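Long-range contacts in thiamine-phosphate synthase (Pyrococcus furiosus, PDB 1XI3), which probably condenses a thiazole phosphate with a hydroxymethylpyrimidine diphosphate to form thiamine phosphate, releasing diphosphate, with the help of one magnesium ion per subunit: residues 18-23 with 186-191; 40-45 with 72-77; 165-170 with 182-187; 175-180 with 210-215. One frame throughout, in Å; residues are numbered along the deposited sequence. Where two conformers were deposited one is given.

Contact 1 (18-23 with 186-191); sequences YVITDR and GIAVIS. With SO4 (sulfate ion), chain C.
Ile190 lies across Ile20 and reaches on to Asp22. From its CB, which sits 3.4 Å from sulfate O2, the side chain divides. CG1 rests 3.7 Å from Ile20 CB, and CD1 continues over Ile20 CG2. CG2, held anti to the backbone N by a chi1 of -48°, goes the other way to meet Asp22 CB at 3.6 Å. An alanine in place of Ile190 would lose both branches and would probably leave a gap between Ile20, Asp22 and the sulfate. Ahead of Ile190 in the chain the backbones pair in parallel: Tyr18 N donates to Ile187 O at 2.9 Å, Val189 N to Tyr18 O, and Ile20 N to Val189 O. Ala188 CB packs obliquely against the Tyr18 ring, 3.9 Å from CD2, while the phenol OH bonds to Tyr131 and Gln44. Ile190 N gives a hydrogen bond to sulfate O3 (3.1 Å) and Ser191 N one to O2 (3.0 Å), with Gly170 N as a further donor. First strand thus meets last, closing the TIM barrel, and main-chain NH groups at the start of helix 191-194 cradle an anion, consistent with the phosphate site predicted for the thiazole substrate.

Contact 2 (40-45 with 72-77); sequences ATAIQM and LFFVDD
Strands 42-45 and 72-76 run side by side in parallel, their axes 4.5 Å apart at the closest and inclined at 24°, joined by five backbone hydrogen bonds from Leu72 N to Thr41 O at one end to Asp76 N to Met45 O at the other. The shortest, Phe74 N to Ile43 O, measures 2.8 Å. Side chains alternate between two faces. On the face of Ile43, Phe73, Met45 and Val75, the Phe73 ring leans over the neighbouring strand: with CG anti to the backbone N (chi1 -176°), its CE1 comes 3.8 Å from Met45 CB and its CD1 lies near Ile43 CG2. Met45 bends at its thioether, so that CE settles 4.2 Å from Val75 CG2. Helices 52-68 and 79-85 pack over this side.

The other face, toward the barrel interior, carries Ala42, Leu72, Gln44 and Phe74. Ala42 CB meets the edge of the Phe74 ring, 4.1 Å from CE2, and Tyr131 meets that ring edge-to-face. Gln44, extended beyond CG, reaches inward and across to Asp76, where OE1 stands 3.4 Å from Asp76 CB, its amide plane only 10° from that of the carboxylate; its NE2 is bonded to Tyr18 OH. Asp77 bonds through OD2 to Thr52 of the second subunit. The chemistry therefore changes along this beta-alpha-beta unit, from apolar packing to a polar rim where Gln44 and Asp76 are predicted to bind the pyrimidine diphosphate and Asp77 the magnesium ion.

Contact 3 (165-170 with 182-187); sequences VVAIGG and TGVDGI. With SO4 (sulfate ion), chain C.
Asp185 and Val165 clasp each other through two hydrogen bonds. Val165 N donates to Asp185 OD1 at 2.9 Å, using the anti lone pair of that oxygen, and Asp185 N returns a bond of 2.8 Å to Val165 O. The side chain reaches back to the strand because its CG stands beside its own N, anti to the carbonyl carbon (chi1 -57°). OD2 forms a salt bridge with Arg12, so both oxygens are engaged and the group is fixed in rotation. Gly186 N, nearby, is buried with no hydrogen-bond partner. Farther along, Ala167 N bonds to Gly186 O at 3.0 Å, the donor tilted 30° from the carbonyl plane.

Around these bonds Val184 packs on Val165: its CB sits 3.4 Å from Val165 O and its CG1 4.0 Å from Val165 CG1, the side chains meeting at about a right angle; the same methyl touches Ala167 CB. Val166 CG1 lies alongside the backbone of Ile187, 3.8 Å from its carbonyl carbon. Helices 150-160 and 176-180 pack against the side of Ala167 and Ile187.

At the far end Gly170 N points to sulfate O4 at 3.1 Å with a nearly straight bond. An aspartate here stands in for a strand partner, its ionised form probably favoured by Arg12 and the Val165 N-H, while the opposite end offers the Gly170 N-H to an anion, at a residue predicted to bind the thiazole phosphate.

Contact 4 (175-180 with 210-215); sequences NAREVL and VEEVLG
Arg177 NH2 and Glu212 OE1 form a salt bridge of 2.7 Å between helices 176-180 and 199-214. The oxygen comes to the edge of the guanidinium, near its plane, although the guanidinium and carboxylate planes are turned 38° from each other. The arginine chain is extended from CG to NE and lies over Val213, whose CG2 is 3.7 Å from Arg177 CG and also near NE. Inside this bridge Leu180 occupies the groove between the helices, touching three residues. Its CB meets Val213 CG1 at 3.7 Å; CD1 lies 3.9 Å from Val210 CA; CD2 meets Leu214 CD2 at 4.0 Å, crossing that side chain at about a right angle. Replacing Leu180 with an alanine would remove CG and both methyl groups and would probably leave Val210 and Leu214 facing a gap. The segment axes pass 9.9 Å apart at 38°, the helices running in roughly the same direction on the outside of the barrel. An exposed charge pair thus accompanies apolar packing of Leu180 against Val210, Val213 and Leu214, which joins the C-terminal helix to its neighbour, so apolar burial presumably supplies most of the hold and the salt bridge a more solvent-screened addition.

Overall arrangement
Contacts 1, 2 and 3 are buried and belong to one parallel barrel, whereas the centre of contact 4 lies about 16 Å from that of the chain and the contact joins two of the outer helices. Contacts 1 and 3 share strand 186-189 and the same sulfate, which draws its NH donors from both. Contact 2 adjoins contact 1 through strands 17-20 and 42-45, where Val19 and Thr21 share backbone hydrogen bonds with Gln44. Main-chain hydrogen bonds dominate the barrel contacts, with predicted substrate-binding residues at their C-terminal strand ends; contact 4 has no hydrogen bond between backbones and relies mainly on side chains, aliphatic beneath and charged outside. Ile187 links the layers, reaching from its strand to Leu180 and Val210.

Contact 1 (18-23 with 186-191)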
loop_
_atom_site.group_PDB
_atom_site.type_symbol
_atom_site.label_atom_id
_atom_site.label_comp_id
_atom_site.label_asym_id
_atom_site.label_seq_id
_atom_site.Cartn_x
_atom_site.Cartn_y
_atom_site.Cartn_z
ATOM N N TYR A 18 -0.926 8.370 22.496
ATOM C CA TYR A 18 -0.839 7.942 21.123
ATOM C C TYR A 18 -2.241 8.122 20.495
ATOM O O TYR A 18 -3.176 7.452 20.859
ATOM C CB TYR A 18 -0.417 6.468 21.166
ATOM C CG TYR A 18 -0.014 5.823 19.863
ATOM C CD1 TYR A 18 1.300 5.430 19.651
ATOM C CD2 TYR A 18 -0.946 5.561 18.875
ATOM C CE1 TYR A 18 1.699 4.817 18.449
ATOM C CE2 TYR A 18 -0.552 4.942 17.648
ATOM C CZ TYR A 18 0.753 4.585 17.448
ATOM O OH TYR A 18 1.139 3.962 16.273
ATOM N N VAL A 19 -2.381 9.081 19.592
ATOM C CA VAL A 19 -3.665 9.448 19.014
ATOM C C VAL A 19 -3.729 8.964 17.556
ATOM O O VAL A 19 -2.831 9.243 16.741
ATOM C CB VAL A 19 -3.907 10.991 19.084
ATOM C CG1 VAL A 19 -5.126 11.399 18.305
ATOM C CG2 VAL A 19 -4.048 11.415 20.514
ATOM N N ILE A 20 -4.842 8.301 17.221
ATOM C CA ILE A 20 -5.019 7.692 15.926
ATOM C C ILE A 20 -6.147 8.409 15.203
ATOM O O ILE A 20 -7.195 8.703 15.778
ATOM C CB ILE A 20 -5.344 6.184 16.080
ATOM C CG1 ILE A 20 -4.202 5.443 16.847
ATOM C CG2 ILE A 20 -5.601 5.563 14.701
ATOM C CD1 ILE A 20 -4.515 4.062 17.270
ATOM N N THR A 21 -5.942 8.686 13.924
ATOM C CA THR A 21 -6.957 9.394 13.124
ATOM C C THR A 21 -8.170 8.531 12.843
ATOM O O THR A 21 -8.080 7.318 12.857
ATOM C CB THR A 21 -6.404 9.916 11.749
ATOM O OG1 THR A 21 -6.140 8.832 10.852
ATOM C CG2 THR A 21 -5.166 10.832 11.954
ATOM N N ASP A 22 -9.294 9.172 12.545
ATOM C CA ASP A 22 -10.467 8.461 12.043
ATOM C C ASP A 22 -11.362 9.417 11.305
ATOM O O ASP A 22 -12.136 10.155 11.917
ATOM C CB ASP A 22 -11.223 7.780 13.191
ATOM C CG ASP A 22 -12.368 6.901 12.690
ATOM O OD1 ASP A 22 -12.661 6.914 11.466
ATOM O OD2 ASP A 22 -12.938 6.141 13.510
ATOM N N ARG A 23 -11.211 9.464 9.977
ATOM C CA ARG A 23 -11.977 10.391 9.140
ATOM C C ARG A 23 -13.488 10.107 9.172
ATOM O O ARG A 23 -14.277 10.932 8.685
ATOM C CB ARG A 23 -11.461 10.366 7.705
ATOM C CG ARG A 23 -11.558 8.997 7.041
ATOM C CD ARG A 23 -11.195 9.012 5.556
ATOM N NE ARG A 23 -9.945 9.712 5.288
ATOM C CZ ARG A 23 -9.501 10.033 4.080
ATOM N NH1 ARG A 23 -10.182 9.687 2.984
ATOM N NH2 ARG A 23 -8.372 10.711 3.978
ATOM N N GLY A 186 1.981 3.668 27.589
ATOM C CA GLY A 186 1.131 4.638 26.987
ATOM C C GLY A 186 -0.240 4.108 26.694
ATOM O O GLY A 186 -0.504 2.901 26.809
ATOM N N ILE A 187 -1.115 5.025 26.307
ATOM C CA ILE A 187 -2.459 4.694 25.849
ATOM C C ILE A 187 -2.701 5.250 24.459
ATOM O O ILE A 187 -2.273 6.347 24.130
ATOM C CB ILE A 187 -3.542 5.162 26.821
ATOM C CG1 ILE A 187 -3.439 6.687 27.065
ATOM C CG2 ILE A 187 -3.400 4.407 28.118
ATOM C CD1 ILE A 187 -4.633 7.297 27.796
ATOM N N ALA A 188 -3.373 4.433 23.635
ATOM C CA ALA A 188 -3.783 4.801 22.315
ATOM C C ALA A 188 -5.285 5.028 22.313
ATOM O O ALA A 188 -6.040 4.198 22.815
ATOM C CB ALA A 188 -3.399 3.731 21.299
ATOM N N VAL A 189 -5.690 6.151 21.737
ATOM C CA VAL A 189 -7.078 6.533 21.676
ATOM C C VAL A 189 -7.496 6.931 20.265
ATOM O O VAL A 189 -6.712 7.523 19.512
ATOM C CB VAL A 189 -7.395 7.667 22.673
ATOM C CG1 VAL A 189 -7.235 7.164 24.110
ATOM C CG2 VAL A 189 -6.520 8.874 22.431
ATOM N N ILE A 190 -8.754 6.634 19.944
ATOM C CA ILE A 190 -9.388 7.114 18.718
ATOM C C ILE A 190 -10.625 7.918 19.135
ATOM O O ILE A 190 -10.600 9.146 19.127
ATOM C CB ILE A 190 -9.751 5.953 17.752
ATOM C CG1 ILE A 190 -8.546 5.003 17.603
ATOM C CG2 ILE A 190 -10.215 6.538 16.414
ATOM C CD1 ILE A 190 -8.668 3.986 16.445
ATOM N N SER A 191 -11.671 7.215 19.547
ATOM C CA SER A 191 -12.977 7.849 19.792
ATOM C C SER A 191 -12.945 8.906 20.890
ATOM O O SER A 191 -13.622 9.923 20.780
ATOM C CB SER A 191 -14.048 6.779 20.102
ATOM O OG SER A 191 -13.791 6.150 21.335
HETATM S S SO4 C . -11.391 3.474 20.631
HETATM O O1 SO4 C . -12.350 3.542 21.750
HETATM O O2 SO4 C . -12.068 4.231 19.586
HETATM O O3 SO4 C . -10.130 4.119 21.002
HETATM O O4 SO4 C . -11.117 2.081 20.442
#

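Contact 2 (40-45 with 72-77)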
loop_
_atom_site.group_PDB
_atom_site.type_symbol
_atom_site.label_atom_id
_atom_site.label_comp_id
_atom_site.label_asym_id
_atom_site.label_seq_id
_atom_site.Cartn_x
_atom_site.Cartn_y
_atom_site.Cartn_z
ATOM N N ALA A 40 -0.728 15.388 22.417
ATOM C CA ALA A 40 -0.402 14.061 21.860
ATOM C C ALA A 40 1.089 13.943 21.609
ATOM O O ALA A 40 1.755 14.908 21.120
ATOM C CB ALA A 40 -1.163 13.827 20.588
ATOM N N THR A 41 1.656 12.784 21.946
ATOM C CA THR A 41 3.077 12.559 21.762
ATOM C C THR A 41 3.406 11.718 20.518
ATOM O O THR A 41 4.527 11.714 20.032
ATOM C CB THR A 41 3.720 11.941 23.011
ATOM O OG1 THR A 41 3.121 10.657 23.290
ATOM C CG2 THR A 41 3.544 12.856 24.206
ATOM N N ALA A 42 2.384 11.022 20.025
ATOM C CA ALA A 42 2.500 10.211 18.820
ATOM C C ALA A 42 1.171 10.279 18.084
ATOM O O ALA A 42 0.128 10.339 18.697
ATOM C CB ALA A 42 2.843 8.754 19.161
ATOM N N ILE A 43 1.244 10.270 16.752
ATOM C CA ILE A 43 0.093 10.285 15.890
ATOM C C ILE A 43 0.213 9.121 14.921
ATOM O O ILE A 43 1.283 8.855 14.388
ATOM C CB ILE A 43 0.049 11.583 15.050
ATOM C CG1 ILE A 43 -0.105 12.826 15.950
ATOM C CG2 ILE A 43 -1.053 11.575 14.009
ATOM C CD1 ILE A 43 -1.364 12.894 16.708
ATOM N N GLN A 44 -0.893 8.431 14.714
ATOM C CA GLN A 44 -0.970 7.388 13.697
ATOM C C GLN A 44 -2.047 7.768 12.691
ATOM O O GLN A 44 -3.230 7.974 13.049
ATOM C CB GLN A 44 -1.278 6.013 14.303
ATOM C CG GLN A 44 -1.348 4.917 13.279
ATOM C CD GLN A 44 -1.974 3.667 13.850
ATOM O OE1 GLN A 44 -3.084 3.285 13.469
ATOM N NE2 GLN A 44 -1.301 3.057 14.798
ATOM N N MET A 45 -1.641 7.838 11.429
ATOM C CA MET A 45 -2.531 8.008 10.321
ATOM C C MET A 45 -3.115 6.666 9.918
ATOM O O MET A 45 -2.396 5.785 9.475
ATOM C CB MET A 45 -1.809 8.621 9.123
ATOM C CG MET A 45 -2.714 8.942 7.973
ATOM S SD MET A 45 -1.936 9.822 6.575
ATOM C CE MET A 45 -1.057 8.496 5.793
ATOM N N LEU A 72 6.100 11.770 17.392
ATOM C CA LEU A 72 6.280 10.641 16.502
ATOM C C LEU A 72 5.063 10.500 15.555
ATOM O O LEU A 72 3.920 10.825 15.909
ATOM C CB LEU A 72 6.455 9.370 17.305
ATOM C CG LEU A 72 7.790 9.227 18.071
ATOM C CD1 LEU A 72 7.901 7.889 18.793
ATOM C CD2 LEU A 72 8.982 9.483 17.136
ATOM N N PHE A 73 5.363 9.992 14.352
ATOM C CA PHE A 73 4.368 9.786 13.296
ATOM C C PHE A 73 4.434 8.373 12.732
ATOM O O PHE A 73 5.477 7.931 12.213
ATOM C CB PHE A 73 4.568 10.783 12.167
ATOM C CG PHE A 73 3.541 10.709 11.099
ATOM C CD1 PHE A 73 2.190 10.561 11.414
ATOM C CD2 PHE A 73 3.900 10.779 9.768
ATOM C CE1 PHE A 73 1.233 10.444 10.385
ATOM C CE2 PHE A 73 2.881 10.705 8.730
ATOM C CZ PHE A 73 1.581 10.557 9.091
ATOM N N PHE A 74 3.296 7.665 12.843
ATOM C CA PHE A 74 3.159 6.310 12.349
ATOM C C PHE A 74 2.074 6.253 11.333
ATOM O O PHE A 74 1.113 7.013 11.400
ATOM C CB PHE A 74 2.743 5.380 13.523
ATOM C CG PHE A 74 3.798 5.293 14.560
ATOM C CD1 PHE A 74 4.903 4.469 14.370
ATOM C CD2 PHE A 74 3.765 6.140 15.672
ATOM C CE1 PHE A 74 5.930 4.454 15.332
ATOM C CE2 PHE A 74 4.773 6.098 16.624
ATOM C CZ PHE A 74 5.851 5.280 16.432
ATOM N N VAL A 75 2.219 5.316 10.395
ATOM C CA VAL A 75 1.156 4.982 9.455
ATOM C C VAL A 75 0.651 3.561 9.746
ATOM O O VAL A 75 1.452 2.647 9.891
ATOM C CB VAL A 75 1.644 5.086 7.986
ATOM C CG1 VAL A 75 0.527 4.723 7.021
ATOM C CG2 VAL A 75 2.141 6.502 7.717
ATOM N N ASP A 76 -0.677 3.394 9.794
ATOM C CA ASP A 76 -1.267 2.053 9.956
ATOM C C ASP A 76 -1.119 1.279 8.641
ATOM O O ASP A 76 -1.459 1.828 7.581
ATOM C CB ASP A 76 -2.730 2.130 10.314
ATOM C CG ASP A 76 -3.291 0.773 10.671
ATOM O OD1 ASP A 76 -4.340 0.437 10.123
ATOM O OD2 ASP A 76 -2.649 0.062 11.455
ATOM N N ASP A 77 -0.560 0.055 8.728
ATOM C CA ASP A 77 -0.501 -0.921 7.605
ATOM C C ASP A 77 0.542 -0.550 6.566
ATOM O O ASP A 77 1.522 -1.283 6.360
ATOM C CB ASP A 77 -1.930 -1.004 7.003
ATOM C CG ASP A 77 -2.117 -2.012 5.871
ATOM O OD1 ASP A 77 -3.325 -2.204 5.503
ATOM O OD2 ASP A 77 -1.168 -2.571 5.315
#

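Contact 3 (165-170 with 182-187)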
loop_
_atom_site.group_PDB
_atom_site.type_symbol
_atom_site.label_atom_id
_atom_site.label_comp_id
_atom_site.label_asym_id
_atom_site.label_seq_id
_atom_site.Cartn_x
_atom_site.Cartn_y
_atom_site.Cartn_z
ATOM N N VAL A 165 4.831 -1.213 25.553
ATOM C CA VAL A 165 3.439 -1.627 25.307
ATOM C C VAL A 165 2.531 -0.406 25.411
ATOM O O VAL A 165 2.531 0.296 26.436
ATOM C CB VAL A 165 2.984 -2.710 26.316
ATOM C CG1 VAL A 165 1.519 -3.121 26.032
ATOM C CG2 VAL A 165 3.944 -3.886 26.321
ATOM N N VAL A 166 1.760 -0.158 24.339
ATOM C CA VAL A 166 0.717 0.846 24.307
ATOM C C VAL A 166 -0.627 0.116 24.364
ATOM O O VAL A 166 -0.899 -0.765 23.538
ATOM C CB VAL A 166 0.799 1.685 23.031
ATOM C CG1 VAL A 166 -0.274 2.715 23.016
ATOM C CG2 VAL A 166 2.181 2.348 22.934
ATOM N N ALA A 167 -1.446 0.436 25.359
ATOM C CA ALA A 167 -2.799 -0.150 25.457
ATOM C C ALA A 167 -3.687 0.487 24.412
ATOM O O ALA A 167 -3.562 1.684 24.151
ATOM C CB ALA A 167 -3.399 0.128 26.840
ATOM N N ILE A 168 -4.641 -0.284 23.850
ATOM C CA ILE A 168 -5.576 0.262 22.923
ATOM C C ILE A 168 -6.941 -0.410 23.066
ATOM O O ILE A 168 -7.017 -1.605 23.388
ATOM C CB ILE A 168 -5.060 0.133 21.442
ATOM C CG1 ILE A 168 -5.955 0.950 20.511
ATOM C CG2 ILE A 168 -4.931 -1.316 21.034
ATOM C CD1 ILE A 168 -5.458 1.115 19.110
ATOM N N GLY A 169 -7.983 0.368 22.816
ATOM C CA GLY A 169 -9.312 -0.167 22.626
ATOM C C GLY A 169 -10.271 0.209 23.729
ATOM O O GLY A 169 -10.163 -0.296 24.855
ATOM N N GLY A 170 -11.187 1.106 23.422
ATOM C CA GLY A 170 -12.204 1.512 24.380
ATOM C C GLY A 170 -11.721 2.391 25.517
ATOM O O GLY A 170 -12.404 2.510 26.563
ATOM N N THR A 182 -1.800 -0.812 34.736
ATOM C CA THR A 182 -1.324 -2.146 34.354
ATOM C C THR A 182 0.164 -2.146 34.054
ATOM O O THR A 182 0.759 -3.188 33.921
ATOM C CB THR A 182 -2.061 -2.708 33.126
ATOM O OG1 THR A 182 -1.763 -1.866 32.006
ATOM C CG2 THR A 182 -3.555 -2.755 33.367
ATOM N N GLY A 183 0.783 -0.958 33.915
ATOM C CA GLY A 183 2.197 -0.872 33.675
ATOM C C GLY A 183 2.604 -0.592 32.240
ATOM O O GLY A 183 3.796 -0.635 31.892
ATOM N N VAL A 184 1.599 -0.294 31.411
ATOM C CA VAL A 184 1.843 0.125 30.034
ATOM C C VAL A 184 2.646 1.428 29.968
ATOM O O VAL A 184 2.700 2.200 30.927
ATOM C CB VAL A 184 0.513 0.286 29.227
ATOM C CG1 VAL A 184 -0.137 -1.126 29.027
ATOM C CG2 VAL A 184 -0.432 1.245 29.886
ATOM N N ASP A 185 3.296 1.623 28.838
ATOM C CA ASP A 185 4.057 2.832 28.574
ATOM C C ASP A 185 3.206 3.976 28.027
ATOM O O ASP A 185 3.654 5.102 27.966
ATOM C CB ASP A 185 5.188 2.476 27.648
ATOM C CG ASP A 185 6.059 1.384 28.239
ATOM O OD1 ASP A 185 5.909 0.177 27.882
ATOM O OD2 ASP A 185 6.811 1.728 29.182
ATOM N N GLY A 186 1.981 3.668 27.589
ATOM C CA GLY A 186 1.131 4.638 26.987
ATOM C C GLY A 186 -0.240 4.108 26.694
ATOM O O GLY A 186 -0.504 2.901 26.809
ATOM N N ILE A 187 -1.115 5.025 26.307
ATOM C CA ILE A 187 -2.459 4.694 25.849
ATOM C C ILE A 187 -2.701 5.250 24.459
ATOM O O ILE A 187 -2.273 6.347 24.130
ATOM C CB ILE A 187 -3.542 5.162 26.821
ATOM C CG1 ILE A 187 -3.439 6.687 27.065
ATOM C CG2 ILE A 187 -3.400 4.407 28.118
ATOM C CD1 ILE A 187 -4.633 7.297 27.796
HETATM S S SO4 C . -11.391 3.474 20.631
HETATM O O1 SO4 C . -12.350 3.542 21.750
HETATM O O2 SO4 C . -12.068 4.231 19.586
HETATM O O3 SO4 C . -10.130 4.119 21.002
HETATM O O4 SO4 C . -11.117 2.081 20.442
#

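Contact 4 (175-180 with 210-215)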
loop_
_atom_site.group_PDB
_atom_site.type_symbol
_atom_site.label_atom_id
_atom_site.label_comp_id
_atom_site.label_asym_id
_atom_site.label_seq_id
_atom_site.Cartn_x
_atom_site.Cartn_y
_atom_site.Cartn_z
ATOM N N ASN A 175 -11.598 5.450 32.247
ATOM C CA ASN A 175 -10.901 4.189 32.512
ATOM C C ASN A 175 -9.398 4.282 32.298
ATOM O O ASN A 175 -8.668 3.330 32.587
ATOM C CB ASN A 175 -11.490 3.026 31.696
ATOM C CG ASN A 175 -11.453 3.271 30.197
ATOM O OD1 ASN A 175 -10.521 3.892 29.691
ATOM N ND2 ASN A 175 -12.465 2.787 29.488
ATOM N N ALA A 176 -8.922 5.444 31.863
ATOM C CA ALA A 176 -7.501 5.619 31.574
ATOM C C ALA A 176 -6.572 5.338 32.751
ATOM O O ALA A 176 -5.561 4.670 32.581
ATOM C CB ALA A 176 -7.245 6.987 30.974
ATOM N N ARG A 177 -6.898 5.784 33.977
ATOM C CA ARG A 177 -6.017 5.451 35.128
ATOM C C ARG A 177 -5.886 3.962 35.367
ATOM O O ARG A 177 -4.788 3.471 35.568
ATOM C CB ARG A 177 -6.483 6.114 36.442
ATOM C CG ARG A 177 -6.196 7.559 36.491
ATOM C CD ARG A 177 -6.309 8.119 37.924
ATOM N NE ARG A 177 -5.546 9.357 37.975
ATOM C CZ ARG A 177 -6.009 10.512 37.526
ATOM N NH1 ARG A 177 -7.225 10.587 37.018
ATOM N NH2 ARG A 177 -5.255 11.597 37.572
ATOM N N GLU A 178 -7.007 3.224 35.346
ATOM C CA GLU A 178 -6.937 1.811 35.579
ATOM C C GLU A 178 -6.094 1.153 34.489
ATOM O O GLU A 178 -5.341 0.242 34.767
ATOM C CB GLU A 178 -8.320 1.175 35.625
ATOM C CG GLU A 178 -8.311 -0.191 36.316
ATOM N N VAL A 179 -6.245 1.617 33.247
ATOM C CA VAL A 179 -5.421 1.072 32.144
ATOM C C VAL A 179 -3.926 1.346 32.402
ATOM O O VAL A 179 -3.075 0.449 32.335
ATOM C CB VAL A 179 -5.862 1.634 30.764
ATOM C CG1 VAL A 179 -4.924 1.191 29.673
ATOM C CG2 VAL A 179 -7.304 1.181 30.423
ATOM N N LEU A 180 -3.623 2.589 32.737
ATOM C CA LEU A 180 -2.238 3.005 32.973
ATOM C C LEU A 180 -1.578 2.238 34.147
ATOM O O LEU A 180 -0.387 1.915 34.116
ATOM C CB LEU A 180 -2.218 4.510 33.185
ATOM C CG LEU A 180 -2.446 5.343 31.917
ATOM C CD1 LEU A 180 -2.931 6.743 32.200
ATOM C CD2 LEU A 180 -1.142 5.381 31.052
ATOM N N VAL A 210 -2.246 10.786 31.898
ATOM C CA VAL A 210 -1.014 10.096 31.650
ATOM C C VAL A 210 0.163 10.600 32.498
ATOM O O VAL A 210 0.909 9.782 33.048
ATOM C CB VAL A 210 -0.642 10.167 30.146
ATOM C CG1 VAL A 210 0.710 9.611 29.907
ATOM C CG2 VAL A 210 -1.677 9.338 29.343
ATOM N N GLU A 211 0.333 11.917 32.569
ATOM C CA GLU A 211 1.488 12.483 33.282
ATOM C C GLU A 211 1.364 12.176 34.784
ATOM O O GLU A 211 2.334 11.808 35.444
ATOM C CB GLU A 211 1.581 13.984 33.060
ATOM C CG GLU A 211 2.036 14.396 31.643
ATOM C CD GLU A 211 3.417 13.916 31.287
ATOM O OE1 GLU A 211 4.249 13.760 32.209
ATOM O OE2 GLU A 211 3.688 13.685 30.080
ATOM N N GLU A 212 0.162 12.344 35.274
ATOM C CA GLU A 212 -0.166 12.064 36.689
ATOM C C GLU A 212 -0.010 10.608 37.135
ATOM O O GLU A 212 0.387 10.349 38.251
ATOM C CB GLU A 212 -1.572 12.554 36.952
ATOM C CG GLU A 212 -1.581 14.075 36.974
ATOM C CD GLU A 212 -2.898 14.667 37.287
ATOM O OE1 GLU A 212 -3.902 13.937 37.302
ATOM O OE2 GLU A 212 -2.918 15.902 37.506
ATOM N N VAL A 213 -0.312 9.635 36.282
ATOM C CA VAL A 213 -0.112 8.251 36.680
ATOM C C VAL A 213 1.308 7.834 36.449
ATOM O O VAL A 213 1.933 7.289 37.341
ATOM C CB VAL A 213 -1.091 7.278 35.961
ATOM C CG1 VAL A 213 -0.810 5.827 36.377
ATOM C CG2 VAL A 213 -2.506 7.657 36.252
ATOM N N LEU A 214 1.839 8.106 35.247
ATOM C CA LEU A 214 3.174 7.634 34.904
ATOM C C LEU A 214 4.286 8.427 35.590
ATOM O O LEU A 214 5.353 7.878 35.832
ATOM C CB LEU A 214 3.381 7.655 33.378
ATOM C CG LEU A 214 2.425 6.744 32.584
ATOM C CD1 LEU A 214 2.938 6.552 31.145
ATOM C CD2 LEU A 214 2.263 5.409 33.217
ATOM N N GLY A 215 4.027 9.689 35.887
ATOM C CA GLY A 215 5.031 10.559 36.490
ATOM C C GLY A 215 6.143 10.926 35.517
ATOM O O GLY A 215 6.350 10.281 34.471
ATOM O OXT GLY A 215 6.863 11.896 35.766
#